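Local coordinates for protein aminoglycoside N(3)-acetyltransferase (Streptomyces griseus, PDB 7LAP) that probably transfers an acetyl group from acetyl-CoA to the 3-amino group of aminoglycoside antibiotics, giving resistance to them, at residues 101-107 with 208-212. Residues are numbered along the deposited sequence; the frame is centred on the assembly and turned at random.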
loop_
_atom_site.group_PDB
_atom_site.type_symbol
_atom_site.label_atom_id
_atom_site.label_comp_id
_atom_site.label_asym_id
_atom_site.label_seq_id
_atom_site.Cartn_x
_atom_site.Cartn_y
_atom_site.Cartn_z
ATOM N N ARG B 101 -3.987 -24.305 -6.319
ATOM C CA ARG B 101 -5.147 -24.856 -5.626
ATOM C C ARG B 101 -4.796 -25.344 -4.228
ATOM O O ARG B 101 -5.622 -25.272 -3.313
ATOM C CB ARG B 101 -5.742 -26.011 -6.425
ATOM C CG ARG B 101 -6.637 -25.575 -7.540
ATOM C CD ARG B 101 -7.882 -26.446 -7.630
ATOM N NE ARG B 101 -8.951 -25.744 -8.338
ATOM C CZ ARG B 101 -8.916 -25.449 -9.638
ATOM N NH1 ARG B 101 -7.867 -25.801 -10.384
ATOM N NH2 ARG B 101 -9.928 -24.800 -10.197
ATOM N N ALA B 102 -3.597 -25.894 -4.055
ATOM C CA ALA B 102 -3.195 -26.390 -2.747
ATOM C C ALA B 102 -2.696 -25.279 -1.825
ATOM O O ALA B 102 -2.847 -25.387 -0.608
ATOM C CB ALA B 102 -2.108 -27.455 -2.908
ATOM N N HIS B 103 -2.109 -24.203 -2.355
ATOM C CA HIS B 103 -1.361 -23.284 -1.492
ATOM C C HIS B 103 -1.753 -21.813 -1.568
ATOM O O HIS B 103 -1.270 -21.033 -0.734
ATOM C CB HIS B 103 0.148 -23.393 -1.782
ATOM C CG HIS B 103 0.679 -24.781 -1.611
ATOM N ND1 HIS B 103 0.662 -25.435 -0.399
ATOM C CD2 HIS B 103 1.180 -25.661 -2.507
ATOM C CE1 HIS B 103 1.147 -26.653 -0.551
ATOM N NE2 HIS B 103 1.474 -26.814 -1.820
ATOM N N HIS B 104 -2.562 -21.399 -2.530
ATOM C CA HIS B 104 -2.956 -19.994 -2.573
ATOM C C HIS B 104 -3.811 -19.638 -1.358
ATOM O O HIS B 104 -4.860 -20.253 -1.146
ATOM C CB HIS B 104 -3.704 -19.660 -3.852
ATOM C CG HIS B 104 -3.760 -18.190 -4.135
ATOM N ND1 HIS B 104 -2.980 -17.589 -5.090
ATOM C CD2 HIS B 104 -4.482 -17.198 -3.558
ATOM C CE1 HIS B 104 -3.242 -16.292 -5.122
ATOM N NE2 HIS B 104 -4.145 -16.030 -4.194
ATOM N N PRO B 105 -3.413 -18.662 -0.549
ATOM C CA PRO B 105 -4.179 -18.362 0.661
ATOM C C PRO B 105 -5.565 -17.804 0.348
ATOM O O PRO B 105 -5.818 -17.242 -0.720
ATOM C CB PRO B 105 -3.313 -17.321 1.380
ATOM C CG PRO B 105 -2.530 -16.645 0.241
ATOM C CD PRO B 105 -2.291 -17.729 -0.768
ATOM N N ALA B 106 -6.472 -17.988 1.305
ATOM C CA ALA B 106 -7.820 -17.453 1.195
ATOM C C ALA B 106 -7.814 -15.932 1.252
ATOM O O ALA B 106 -7.019 -15.320 1.977
ATOM C CB ALA B 106 -8.689 -17.962 2.345
ATOM N N PHE B 107 -8.768 -15.329 0.537
ATOM C CA PHE B 107 -9.083 -13.924 0.764
ATOM C C PHE B 107 -9.352 -13.673 2.246
ATOM O O PHE B 107 -9.983 -14.485 2.931
ATOM C CB PHE B 107 -10.287 -13.502 -0.087
ATOM C CG PHE B 107 -10.717 -12.068 0.138
ATOM C CD1 PHE B 107 -9.979 -11.001 -0.395
ATOM C CD2 PHE B 107 -11.846 -11.775 0.887
ATOM C CE1 PHE B 107 -10.392 -9.674 -0.205
ATOM C CE2 PHE B 107 -12.249 -10.449 1.090
ATOM C CZ PHE B 107 -11.526 -9.402 0.560
ATOM N N GLU B 208 -12.895 -19.286 -9.935
ATOM C CA GLU B 208 -12.849 -19.805 -8.582
ATOM C C GLU B 208 -11.867 -18.981 -7.778
ATOM O O GLU B 208 -10.916 -18.434 -8.321
ATOM C CB GLU B 208 -12.450 -21.263 -8.561
ATOM C CG GLU B 208 -13.257 -22.068 -9.533
ATOM C CD GLU B 208 -12.666 -23.426 -9.756
ATOM O OE1 GLU B 208 -12.518 -24.165 -8.764
ATOM O OE2 GLU B 208 -12.336 -23.743 -10.917
ATOM N N GLN B 209 -12.120 -18.870 -6.482
ATOM C CA GLN B 209 -11.210 -18.121 -5.634
ATOM C C GLN B 209 -11.329 -18.688 -4.235
ATOM O O GLN B 209 -12.411 -19.147 -3.844
ATOM C CB GLN B 209 -11.518 -16.617 -5.658
ATOM C CG GLN B 209 -10.693 -15.860 -6.731
ATOM C CD GLN B 209 -11.111 -14.427 -6.875
ATOM O OE1 GLN B 209 -11.787 -13.885 -6.008
ATOM N NE2 GLN B 209 -10.700 -13.791 -7.959
ATOM N N PRO B 210 -10.234 -18.723 -3.482
ATOM C CA PRO B 210 -10.280 -19.280 -2.130
ATOM C C PRO B 210 -10.815 -18.247 -1.148
ATOM O O PRO B 210 -10.348 -17.101 -1.104
ATOM C CB PRO B 210 -8.817 -19.630 -1.842
ATOM C CG PRO B 210 -8.043 -18.667 -2.681
ATOM C CD PRO B 210 -8.861 -18.380 -3.909
ATOM N N ILE B 211 -11.804 -18.667 -0.359
ATOM C CA ILE B 211 -12.321 -17.884 0.749
ATOM C C ILE B 211 -12.220 -18.707 2.037
ATOM O O ILE B 211 -11.865 -19.886 2.040
ATOM C CB ILE B 211 -13.769 -17.402 0.507
ATOM C CG1 ILE B 211 -14.704 -18.584 0.273
ATOM C CG2 ILE B 211 -13.820 -16.470 -0.697
ATOM C CD1 ILE B 211 -16.145 -18.359 0.743
ATOM N N GLU B 212 -12.501 -18.032 3.139
ATOM C CA GLU B 212 -12.428 -18.589 4.476
ATOM C C GLU B 212 -13.834 -18.541 5.070
ATOM O O GLU B 212 -14.379 -17.452 5.296
ATOM C CB GLU B 212 -11.425 -17.796 5.308
ATOM C CG GLU B 212 -11.531 -18.022 6.788
ATOM C CD GLU B 212 -10.201 -17.849 7.476
ATOM O OE1 GLU B 212 -9.159 -18.126 6.833
ATOM O OE2 GLU B 212 -10.197 -17.446 8.660
HETATM O O HOH W 1 -12.780 -15.091 3.126
#
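The two-stranded antiparallel hairpin of 204-213 and 216-225 receives the end of helix 94-103 and the loop leaving it, joined by a salt bridge at Arg101 and a backbone bond at Phe107. Phe107 N donates to Pro210 O at 2.9 Å, a nearly straight bond at 165°. The same carbonyl takes a CA-H...O contact from Ala106, and a water then bridges Phe107 O to Glu212 N. The extended loop runs along the strand edge that does not face 216-225, since Gln209 and Ile211 make their backbone bonds to Arg220 and Val218 on the other side. The Pro210 ring packs against the loop after the helix: its CG lies 3.3 Å from Pro105 O and 4.0 Å from His104 CD2, meeting the imidazole obliquely. The Ala106 methyl sits 3.6 Å from Ile211 C and also touches Glu212 CB. At the other end, Arg101 bends at chi2 (-138°) and brings NH2 within 2.7 Å of Glu208 OE2 and 3.0 Å of Glu208 OE1, reaching OE1 from above the carboxylate plane. The carboxylate lies at the guanidinium edge, the planes turned 40° apart. The hairpin's second strand also grips the helix end: Arg217 NH2 hydrogen-bonds to the carbonyl oxygens of Arg101 and His104, and Trp219 NE1 to that of Arg101.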